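Local coordinates for protein adhesin competence repressor (Streptococcus pyogenes serotype M3, PDB 5JLU) that represses transcription in response to zinc as a DNA-binding regulator of the MarR family, at residues 100-103 with 104-107; 53-56 with 57-61; 127-130 with 131-135; 117-120 with 121-124. All coordinates share one frame; numbering follows the deposited sequence.

Contact 1: 100-103 with 104-107; sequences LTEL and AKPI
The turn that leads from strand 96-100, the last strand of the winged helix-turn-helix domain, into helix 105-127 is closed by Thr101 and Ala104. Ala104 N donates to Thr101 O at 2.9 Å, but from well above the carbonyl plane, 55° out of it, as suits a tight turn rather than a regular helical bond. One residue on, the bond from Lys105 N to Glu102 O is weak, at 3.3 Å. Leu100 marks the end of the strand: its CG lies 3.9 Å from Ala104 CB, and its CD2 meets Lys105 CG where the two side chains pass at a slant. Leu100 also packs on Leu50 and Ser51 of helix 41-52, and Ala104 touches Met83, so the start of the long helix rests on the DNA-binding domain of this MarR-type fold. The Glu102 side chain leaves away from the helix, but its bend at chi2 (51°) brings the carboxylate beside the Lys105 stem, with Glu102 OE2 3.6 Å from Lys105 CD. Their charged ends are too far apart for a salt bridge, Glu102 OE1 standing 4.2 Å from Lys105 NZ, though some attraction is likely. Thr101 OG1 hydrogen-bonds instead to Asp82 O. Further along, Pro106 CD sits 3.4 Å from Glu102 O, and Ile107 CG1 approaches Leu103 O at 3.5 Å.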
loop_
_atom_site.group_PDB
_atom_site.type_symbol
_atom_site.label_atom_id
_atom_site.label_comp_id
_atom_site.label_asym_id
_atom_site.label_seq_id
_atom_site.Cartn_x
_atom_site.Cartn_y
_atom_site.Cartn_z
ATOM N N LEU A 100 -22.882 4.278 9.701
ATOM C CA LEU A 100 -22.863 4.882 8.394
ATOM C C LEU A 100 -24.117 5.768 8.205
ATOM O O LEU A 100 -25.208 5.388 8.630
ATOM C CB LEU A 100 -22.870 3.740 7.350
ATOM C CG LEU A 100 -21.519 3.243 6.783
ATOM C CD1 LEU A 100 -20.618 2.699 7.860
ATOM C CD2 LEU A 100 -21.799 2.200 5.719
ATOM N N THR A 101 -23.955 6.894 7.540
ATOM C CA THR A 101 -25.087 7.660 7.107
ATOM C C THR A 101 -25.494 7.077 5.756
ATOM O O THR A 101 -24.727 6.343 5.141
ATOM C CB THR A 101 -24.717 9.087 6.879
ATOM O OG1 THR A 101 -23.736 9.156 5.817
ATOM C CG2 THR A 101 -24.197 9.735 8.205
ATOM N N GLU A 102 -26.688 7.434 5.299
ATOM C CA GLU A 102 -27.236 6.963 4.020
ATOM C C GLU A 102 -26.313 7.190 2.875
ATOM O O GLU A 102 -26.155 6.323 2.015
ATOM C CB GLU A 102 -28.594 7.652 3.674
ATOM C CG GLU A 102 -29.585 6.666 3.060
ATOM C CD GLU A 102 -29.748 5.395 3.899
ATOM O OE1 GLU A 102 -29.797 5.490 5.161
ATOM O OE2 GLU A 102 -29.797 4.294 3.297
ATOM N N LEU A 103 -25.749 8.391 2.845
ATOM C CA LEU A 103 -24.767 8.780 1.826
ATOM C C LEU A 103 -23.492 7.865 1.735
ATOM O O LEU A 103 -22.817 7.794 0.677
ATOM C CB LEU A 103 -24.335 10.218 2.133
ATOM C CG LEU A 103 -23.269 10.889 1.282
ATOM C CD1 LEU A 103 -23.880 11.215 -0.070
ATOM C CD2 LEU A 103 -22.719 12.147 1.954
ATOM N N ALA A 104 -23.126 7.226 2.847
ATOM C CA ALA A 104 -21.881 6.376 2.892
ATOM C C ALA A 104 -22.122 4.999 2.324
ATOM O O ALA A 104 -21.201 4.362 1.855
ATOM C CB ALA A 104 -21.421 6.232 4.309
ATOM N N LYS A 105 -23.365 4.537 2.404
ATOM C CA LYS A 105 -23.697 3.139 2.107
ATOM C C LYS A 105 -23.345 2.677 0.709
ATOM O O LYS A 105 -22.731 1.636 0.586
ATOM C CB LYS A 105 -25.159 2.827 2.443
ATOM C CG LYS A 105 -25.362 2.722 3.946
ATOM C CD LYS A 105 -26.814 2.620 4.395
ATOM C CE LYS A 105 -26.937 3.001 5.865
ATOM N NZ LYS A 105 -27.845 2.108 6.635
ATOM N N PRO A 106 -23.691 3.459 -0.333
ATOM C CA PRO A 106 -23.199 3.109 -1.673
ATOM C C PRO A 106 -21.693 3.143 -1.792
ATOM O O PRO A 106 -21.158 2.378 -2.550
ATOM C CB PRO A 106 -23.785 4.209 -2.592
ATOM C CG PRO A 106 -24.562 5.152 -1.696
ATOM C CD PRO A 106 -24.809 4.416 -0.405
ATOM N N ILE A 107 -21.026 4.041 -1.054
ATOM C CA ILE A 107 -19.564 4.158 -1.116
ATOM C C ILE A 107 -18.927 2.929 -0.509
ATOM O O ILE A 107 -18.092 2.301 -1.113
ATOM C CB ILE A 107 -19.060 5.426 -0.427
ATOM C CG1 ILE A 107 -19.862 6.678 -0.878
ATOM C CG2 ILE A 107 -17.588 5.635 -0.743
ATOM C CD1 ILE A 107 -19.967 6.854 -2.382
#

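Contact 2: 53-56 with 57-61; sequences QRLT and NTDLA
Leu55 is the first residue of segment 53-56 to touch the helix that follows, with two parts of its side chain. Its CB lies 3.8 Å from Asp59 CB, while Leu55 CD1 reaches on to Leu60 CD2 at 3.7 Å. Both leucines pack on Leu49 of helix 41-52. Next comes Thr56, the N-cap of helix 57-64, which forms a capping box with Asp59. Its OG1 sits between the backbone N and the carbonyl carbon (chi1 54°), a position that turns it back to accept from Asp59 N at 3.0 Å. In return Asp59 OD2 accepts a hydrogen bond from Thr56 N at 3.0 Å, nearly straight (173°); this donor comes from the anti side, 34° out of the carboxylate plane. The Thr56 hydroxyl adds a weak bond to the same Asp59 OD2. Thr56 O accepts from Leu60 N at 3.0 Å, starting the helical pattern, with Leu60 CG 3.3 Å from that oxygen. Asp59 OD2 is thus held by two donors of one residue, the hydroxyl only weakly, which should limit the rotation of the carboxylate, and its negative charge at the amino end of the helix would probably be favoured by the helix dipole.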
loop_
_atom_site.group_PDB
_atom_site.type_symbol
_atom_site.label_atom_id
_atom_site.label_comp_id
_atom_site.label_asym_id
_atom_site.label_seq_id
_atom_site.Cartn_x
_atom_site.Cartn_y
_atom_site.Cartn_z
ATOM N N GLN A 53 -21.414 -3.978 11.537
ATOM C CA GLN A 53 -21.901 -3.758 12.932
ATOM C C GLN A 53 -21.427 -2.411 13.464
ATOM O O GLN A 53 -20.378 -1.879 13.030
ATOM C CB GLN A 53 -21.403 -4.862 13.872
ATOM C CG GLN A 53 -19.896 -4.968 13.914
ATOM C CD GLN A 53 -19.406 -6.309 14.427
ATOM O OE1 GLN A 53 -19.794 -6.736 15.524
ATOM N NE2 GLN A 53 -18.537 -6.984 13.636
ATOM N N ARG A 54 -22.202 -1.839 14.381
ATOM C CA ARG A 54 -21.771 -0.672 15.121
ATOM C C ARG A 54 -20.513 -1.040 15.947
ATOM O O ARG A 54 -20.392 -2.178 16.457
ATOM C CB ARG A 54 -22.900 -0.138 16.016
ATOM C CG ARG A 54 -24.140 0.434 15.276
ATOM C CD ARG A 54 -25.218 0.999 16.250
ATOM N NE ARG A 54 -25.213 0.188 17.476
ATOM C CZ ARG A 54 -25.488 0.588 18.720
ATOM N NH1 ARG A 54 -25.366 -0.296 19.719
ATOM N NH2 ARG A 54 -25.884 1.833 18.984
ATOM N N LEU A 55 -19.536 -0.112 15.999
ATOM C CA LEU A 55 -18.292 -0.364 16.744
ATOM C C LEU A 55 -17.801 0.922 17.334
ATOM O O LEU A 55 -18.176 2.020 16.884
ATOM C CB LEU A 55 -17.160 -0.986 15.856
ATOM C CG LEU A 55 -17.355 -2.305 15.090
ATOM C CD1 LEU A 55 -16.352 -2.477 13.923
ATOM C CD2 LEU A 55 -17.260 -3.504 16.029
ATOM N N THR A 56 -16.902 0.778 18.289
ATOM C CA THR A 56 -16.242 1.917 18.876
ATOM C C THR A 56 -14.942 2.249 18.180
ATOM O O THR A 56 -14.386 1.449 17.425
ATOM C CB THR A 56 -15.906 1.649 20.379
ATOM O OG1 THR A 56 -15.152 0.434 20.503
ATOM C CG2 THR A 56 -17.168 1.526 21.183
ATOM N N ASN A 57 -14.416 3.410 18.525
ATOM C CA ASN A 57 -13.099 3.794 18.126
ATOM C C ASN A 57 -12.086 2.662 18.448
ATOM O O ASN A 57 -11.290 2.204 17.606
ATOM C CB ASN A 57 -12.750 5.143 18.806
ATOM C CG ASN A 57 -11.311 5.580 18.563
ATOM O OD1 ASN A 57 -11.047 6.616 17.945
ATOM N ND2 ASN A 57 -10.364 4.769 19.042
ATOM N N THR A 58 -12.158 2.169 19.663
ATOM C CA THR A 58 -11.202 1.157 20.131
ATOM C C THR A 58 -11.447 -0.244 19.481
ATOM O O THR A 58 -10.504 -0.925 19.181
ATOM C CB THR A 58 -11.020 1.155 21.684
ATOM O OG1 THR A 58 -10.949 -0.192 22.151
ATOM C CG2 THR A 58 -12.120 1.965 22.496
ATOM N N ASP A 59 -12.680 -0.652 19.183
ATOM C CA ASP A 59 -12.882 -1.902 18.404
ATOM C C ASP A 59 -12.233 -1.749 17.025
ATOM O O ASP A 59 -11.658 -2.663 16.534
ATOM C CB ASP A 59 -14.341 -2.172 18.126
ATOM C CG ASP A 59 -15.178 -2.436 19.403
ATOM O OD1 ASP A 59 -14.623 -3.087 20.316
ATOM O OD2 ASP A 59 -16.379 -1.983 19.467
ATOM N N LEU A 60 -12.403 -0.574 16.407
ATOM C CA LEU A 60 -11.868 -0.272 15.070
ATOM C C LEU A 60 -10.404 -0.283 15.111
ATOM O O LEU A 60 -9.811 -0.868 14.235
ATOM C CB LEU A 60 -12.345 1.117 14.584
ATOM C CG LEU A 60 -13.855 1.141 14.229
ATOM C CD1 LEU A 60 -14.387 2.582 14.056
ATOM C CD2 LEU A 60 -14.151 0.309 12.984
ATOM N N ALA A 61 -9.782 0.361 16.112
ATOM C CA ALA A 61 -8.344 0.353 16.154
ATOM C C ALA A 61 -7.739 -1.050 16.272
ATOM O O ALA A 61 -6.744 -1.348 15.594
ATOM C CB ALA A 61 -7.798 1.243 17.241
#

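Contact 3: 127-130 with 131-135; sequences QKFS and AKELE
Phe129 lays its CB and ring atom CD2 beside the side chains of Glu133 and Leu134: CB is 3.6 Å from Leu134 CD2, and Phe129 CD2 is 3.6 Å from Glu133 OE1. Ring and carboxylate planes stand 66° apart, and the Phe129 and Glu133 side chains cross at about a right angle. Phe129 and Leu134, the residues before the N-cap and four after it, form a hydrophobic staple beside the capping box of Ser130 and Glu133, where the loop after helix 105-127 turns into helix 131-149. Ser130 is the N-cap. With chi1 at 67° its OG faces the first turn and accepts from Glu133 N at 3.2 Å, almost straight. Glu133 completes the exchange by stretching back along the loop, its chain extended beyond CG, to place OE1 2.8 Å from Ser130 N. The main chain contributes the bond from Leu134 N to Ser130 O. The second subunit closes in on the same groups: its Lys139 makes a cation-pi contact with Phe129 and a long, weak ion pair with Glu133 OE1, while its Val143 packs on Phe129 and its Leu7 on Leu134. The negative Glu133 would therefore probably be favoured both by that lysine and by the helix end. Ser130 N meets Glu133 OE1 on its anti side, 30° out of the carboxylate plane.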
loop_
_atom_site.group_PDB
_atom_site.type_symbol
_atom_site.label_atom_id
_atom_site.label_comp_id
_atom_site.label_asym_id
_atom_site.label_seq_id
_atom_site.Cartn_x
_atom_site.Cartn_y
_atom_site.Cartn_z
ATOM N N GLN A 127 -4.943 -21.356 -6.870
ATOM C CA GLN A 127 -5.259 -22.569 -7.594
ATOM C C GLN A 127 -4.102 -23.169 -8.346
ATOM O O GLN A 127 -4.101 -24.356 -8.574
ATOM C CB GLN A 127 -6.373 -22.334 -8.601
ATOM C CG GLN A 127 -7.731 -22.415 -7.963
ATOM C CD GLN A 127 -8.834 -22.534 -8.988
ATOM O OE1 GLN A 127 -8.643 -23.139 -10.039
ATOM N NE2 GLN A 127 -10.009 -22.037 -8.657
ATOM N N LYS A 128 -3.145 -22.357 -8.758
ATOM C CA LYS A 128 -1.916 -22.886 -9.403
ATOM C C LYS A 128 -0.945 -23.671 -8.537
ATOM O O LYS A 128 0.077 -24.157 -9.032
ATOM C CB LYS A 128 -1.166 -21.725 -10.029
ATOM C CG LYS A 128 -1.991 -21.039 -11.099
ATOM C CD LYS A 128 -1.438 -19.649 -11.442
ATOM C CE LYS A 128 -2.039 -19.172 -12.765
ATOM N NZ LYS A 128 -1.311 -18.006 -13.314
ATOM N N PHE A 129 -1.236 -23.813 -7.253
ATOM C CA PHE A 129 -0.328 -24.479 -6.339
ATOM C C PHE A 129 -1.020 -25.735 -5.926
ATOM O O PHE A 129 -2.243 -25.720 -5.744
ATOM C CB PHE A 129 0.052 -23.558 -5.128
ATOM C CG PHE A 129 0.894 -22.386 -5.567
ATOM C CD1 PHE A 129 0.297 -21.218 -6.039
ATOM C CD2 PHE A 129 2.257 -22.514 -5.667
ATOM C CE1 PHE A 129 1.081 -20.163 -6.511
ATOM C CE2 PHE A 129 3.051 -21.456 -6.114
ATOM C CZ PHE A 129 2.464 -20.287 -6.554
ATOM N N SER A 130 -0.264 -26.816 -5.756
ATOM C CA SER A 130 -0.843 -28.005 -5.071
ATOM C C SER A 130 -1.153 -27.625 -3.640
ATOM O O SER A 130 -0.704 -26.564 -3.129
ATOM C CB SER A 130 0.109 -29.191 -5.112
ATOM O OG SER A 130 1.260 -28.932 -4.336
ATOM N N ALA A 131 -1.948 -28.451 -2.988
ATOM C CA ALA A 131 -2.303 -28.217 -1.579
ATOM C C ALA A 131 -1.123 -28.367 -0.590
ATOM O O ALA A 131 -1.139 -27.783 0.500
ATOM C CB ALA A 131 -3.482 -29.122 -1.182
ATOM N N LYS A 132 -0.151 -29.202 -0.963
ATOM C CA LYS A 132 1.186 -29.213 -0.367
ATOM C C LYS A 132 1.888 -27.844 -0.469
ATOM O O LYS A 132 2.311 -27.273 0.535
ATOM C CB LYS A 132 2.089 -30.315 -1.001
ATOM C CG LYS A 132 2.571 -31.387 -0.020
ATOM C CD LYS A 132 3.371 -32.489 -0.737
ATOM C CE LYS A 132 2.490 -33.643 -1.237
ATOM N NZ LYS A 132 3.317 -34.839 -1.585
ATOM N N GLU A 133 2.019 -27.349 -1.680
ATOM C CA GLU A 133 2.560 -26.020 -1.879
ATOM C C GLU A 133 1.806 -24.984 -0.994
ATOM O O GLU A 133 2.417 -24.272 -0.205
ATOM C CB GLU A 133 2.580 -25.678 -3.381
ATOM C CG GLU A 133 3.610 -26.509 -4.149
ATOM C CD GLU A 133 3.491 -26.422 -5.669
ATOM O OE1 GLU A 133 2.388 -26.082 -6.220
ATOM O OE2 GLU A 133 4.532 -26.687 -6.326
ATOM N N LEU A 134 0.474 -25.024 -0.974
ATOM C CA LEU A 134 -0.282 -24.040 -0.234
ATOM C C LEU A 134 -0.057 -24.061 1.261
ATOM O O LEU A 134 -0.340 -23.048 1.905
ATOM C CB LEU A 134 -1.804 -24.086 -0.562
ATOM C CG LEU A 134 -2.068 -23.654 -2.016
ATOM C CD1 LEU A 134 -3.505 -23.921 -2.407
ATOM C CD2 LEU A 134 -1.737 -22.189 -2.288
ATOM N N GLU A 135 0.405 -25.161 1.859
ATOM C CA GLU A 135 0.746 -25.084 3.318
ATOM C C GLU A 135 1.950 -24.154 3.554
ATOM O O GLU A 135 2.043 -23.459 4.556
ATOM C CB GLU A 135 1.015 -26.485 3.968
ATOM C CG GLU A 135 -0.144 -27.498 3.818
ATOM C CD GLU A 135 -1.521 -26.873 4.062
ATOM O OE1 GLU A 135 -1.754 -26.467 5.236
ATOM O OE2 GLU A 135 -2.342 -26.752 3.084
#

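Contact 4: 117-120 with 121-124; sequences ETLN and VYNR
Thr118 and Tyr122, one turn apart on helix 105-127, lie side by side and point the same way. The tyrosine CG is set anti to the carbonyl carbon (chi1 -60°), which swings the ring back along the helix until one face lies against the Thr118 carbonyl: Thr118 O sits 3.3 Å above the ring plane, offset toward the rim. That same oxygen accepts from Tyr122 N at 2.9 Å, while Thr118 OG1 comes within 4.0 Å of Tyr122 CE2 and hydrogen-bonds to His115 O. Leu119 touches the ring more loosely, its CD2 4.3 Å from Tyr122 CD2. In Arg124 a bend at chi3 (-77°) lays one face of the guanidinium over Val121 CA, offset toward the rim, while Arg124 CG passes 3.1 Å from Asn120 O, the acceptor for Arg124 N. Asn123 N binds Leu119 O at 2.8 Å; its amide reaches Glu8 of the second subunit through ND2, and its OD1 accepts from Gln127 NE2. Val15 of that subunit packs on Tyr122, and its Asp12 on Thr118 and Leu119. This is regular i to i+4 alpha-helical packing, in the part of the long helix that follows the zinc ligands His111 and His115 and meets the partner subunit.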
loop_
_atom_site.group_PDB
_atom_site.type_symbol
_atom_site.label_atom_id
_atom_site.label_comp_id
_atom_site.label_asym_id
_atom_site.label_seq_id
_atom_site.Cartn_x
_atom_site.Cartn_y
_atom_site.Cartn_z
ATOM N N GLU A 117 -14.277 -8.967 -5.544
ATOM C CA GLU A 117 -13.684 -9.358 -6.808
ATOM C C GLU A 117 -12.241 -9.711 -6.645
ATOM O O GLU A 117 -11.797 -10.666 -7.279
ATOM C CB GLU A 117 -13.885 -8.305 -7.896
ATOM C CG GLU A 117 -15.377 -8.157 -8.263
ATOM C CD GLU A 117 -15.713 -6.999 -9.234
ATOM O OE1 GLU A 117 -14.962 -5.978 -9.336
ATOM O OE2 GLU A 117 -16.785 -7.110 -9.892
ATOM N N THR A 118 -11.501 -8.993 -5.797
ATOM C CA THR A 118 -10.069 -9.289 -5.695
ATOM C C THR A 118 -9.864 -10.690 -5.026
ATOM O O THR A 118 -8.862 -11.309 -5.272
ATOM C CB THR A 118 -9.264 -8.245 -4.892
ATOM O OG1 THR A 118 -9.743 -8.246 -3.547
ATOM C CG2 THR A 118 -9.418 -6.830 -5.452
ATOM N N LEU A 119 -10.742 -11.104 -4.118
ATOM C CA LEU A 119 -10.727 -12.430 -3.561
ATOM C C LEU A 119 -10.767 -13.531 -4.637
ATOM O O LEU A 119 -10.039 -14.517 -4.540
ATOM C CB LEU A 119 -11.879 -12.630 -2.551
ATOM C CG LEU A 119 -11.786 -11.865 -1.266
ATOM C CD1 LEU A 119 -13.009 -12.153 -0.429
ATOM C CD2 LEU A 119 -10.544 -12.275 -0.476
ATOM N N ASN A 120 -11.530 -13.334 -5.696
ATOM C CA ASN A 120 -11.467 -14.278 -6.812
ATOM C C ASN A 120 -10.161 -14.274 -7.507
ATOM O O ASN A 120 -9.691 -15.299 -7.991
ATOM C CB ASN A 120 -12.595 -14.006 -7.826
ATOM C CG ASN A 120 -13.975 -14.038 -7.167
ATOM O OD1 ASN A 120 -14.127 -14.498 -6.031
ATOM N ND2 ASN A 120 -14.957 -13.452 -7.819
ATOM N N VAL A 121 -9.544 -13.104 -7.600
ATOM C CA VAL A 121 -8.228 -13.033 -8.151
ATOM C C VAL A 121 -7.241 -13.801 -7.324
ATOM O O VAL A 121 -6.372 -14.527 -7.851
ATOM C CB VAL A 121 -7.767 -11.588 -8.364
ATOM C CG1 VAL A 121 -6.299 -11.537 -8.790
ATOM C CG2 VAL A 121 -8.662 -10.895 -9.426
ATOM N N TYR A 122 -7.342 -13.682 -6.025
ATOM C CA TYR A 122 -6.415 -14.434 -5.188
ATOM C C TYR A 122 -6.732 -15.969 -5.319
ATOM O O TYR A 122 -5.814 -16.785 -5.406
ATOM C CB TYR A 122 -6.527 -13.955 -3.762
ATOM C CG TYR A 122 -6.211 -12.474 -3.530
ATOM C CD1 TYR A 122 -5.217 -11.817 -4.245
ATOM C CD2 TYR A 122 -6.866 -11.784 -2.579
ATOM C CE1 TYR A 122 -4.935 -10.476 -4.035
ATOM C CE2 TYR A 122 -6.587 -10.439 -2.334
ATOM C CZ TYR A 122 -5.599 -9.809 -3.065
ATOM O OH TYR A 122 -5.272 -8.519 -2.803
ATOM N N ASN A 123 -8.009 -16.336 -5.362
ATOM C CA ASN A 123 -8.390 -17.764 -5.567
ATOM C C ASN A 123 -7.759 -18.338 -6.793
ATOM O O ASN A 123 -6.943 -19.311 -6.714
ATOM C CB ASN A 123 -9.914 -17.930 -5.571
ATOM C CG ASN A 123 -10.341 -19.389 -5.830
ATOM O OD1 ASN A 123 -10.620 -19.716 -6.916
ATOM N ND2 ASN A 123 -10.295 -20.245 -4.832
ATOM N N ARG A 124 -7.927 -17.652 -7.913
ATOM C CA ARG A 124 -7.309 -18.157 -9.161
ATOM C C ARG A 124 -5.808 -18.325 -9.043
ATOM O O ARG A 124 -5.195 -19.224 -9.588
ATOM C CB ARG A 124 -7.532 -17.205 -10.307
ATOM C CG ARG A 124 -8.995 -16.868 -10.603
ATOM C CD ARG A 124 -9.139 -16.109 -11.947
ATOM N NE ARG A 124 -8.805 -14.649 -12.069
ATOM C CZ ARG A 124 -7.594 -14.092 -12.312
ATOM N NH1 ARG A 124 -7.482 -12.759 -12.457
ATOM N NH2 ARG A 124 -6.480 -14.822 -12.390
#

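Overall arrangement
All four are local surface contacts, yet each has one buried residue among those that touch: Ala104, Leu60, Phe129 and Tyr122. Contacts 1 and 4 sit on the same helix, 105-127, with centres about 26 Å apart; the first joins it to the DNA-binding domain, the other meets the second subunit. Contacts 3 and 4 are neighbours, centres about 15 Å apart, and both touch that subunit, whereas contacts 1 and 2 touch no other chain. Contacts 2 and 3, on opposite sides of the chain's centre, share the capping-box chemistry, with aspartate and glutamate respectively. Contact 1 starts its helix through backbone bonds, and contact 4 lies within the later half of a helix.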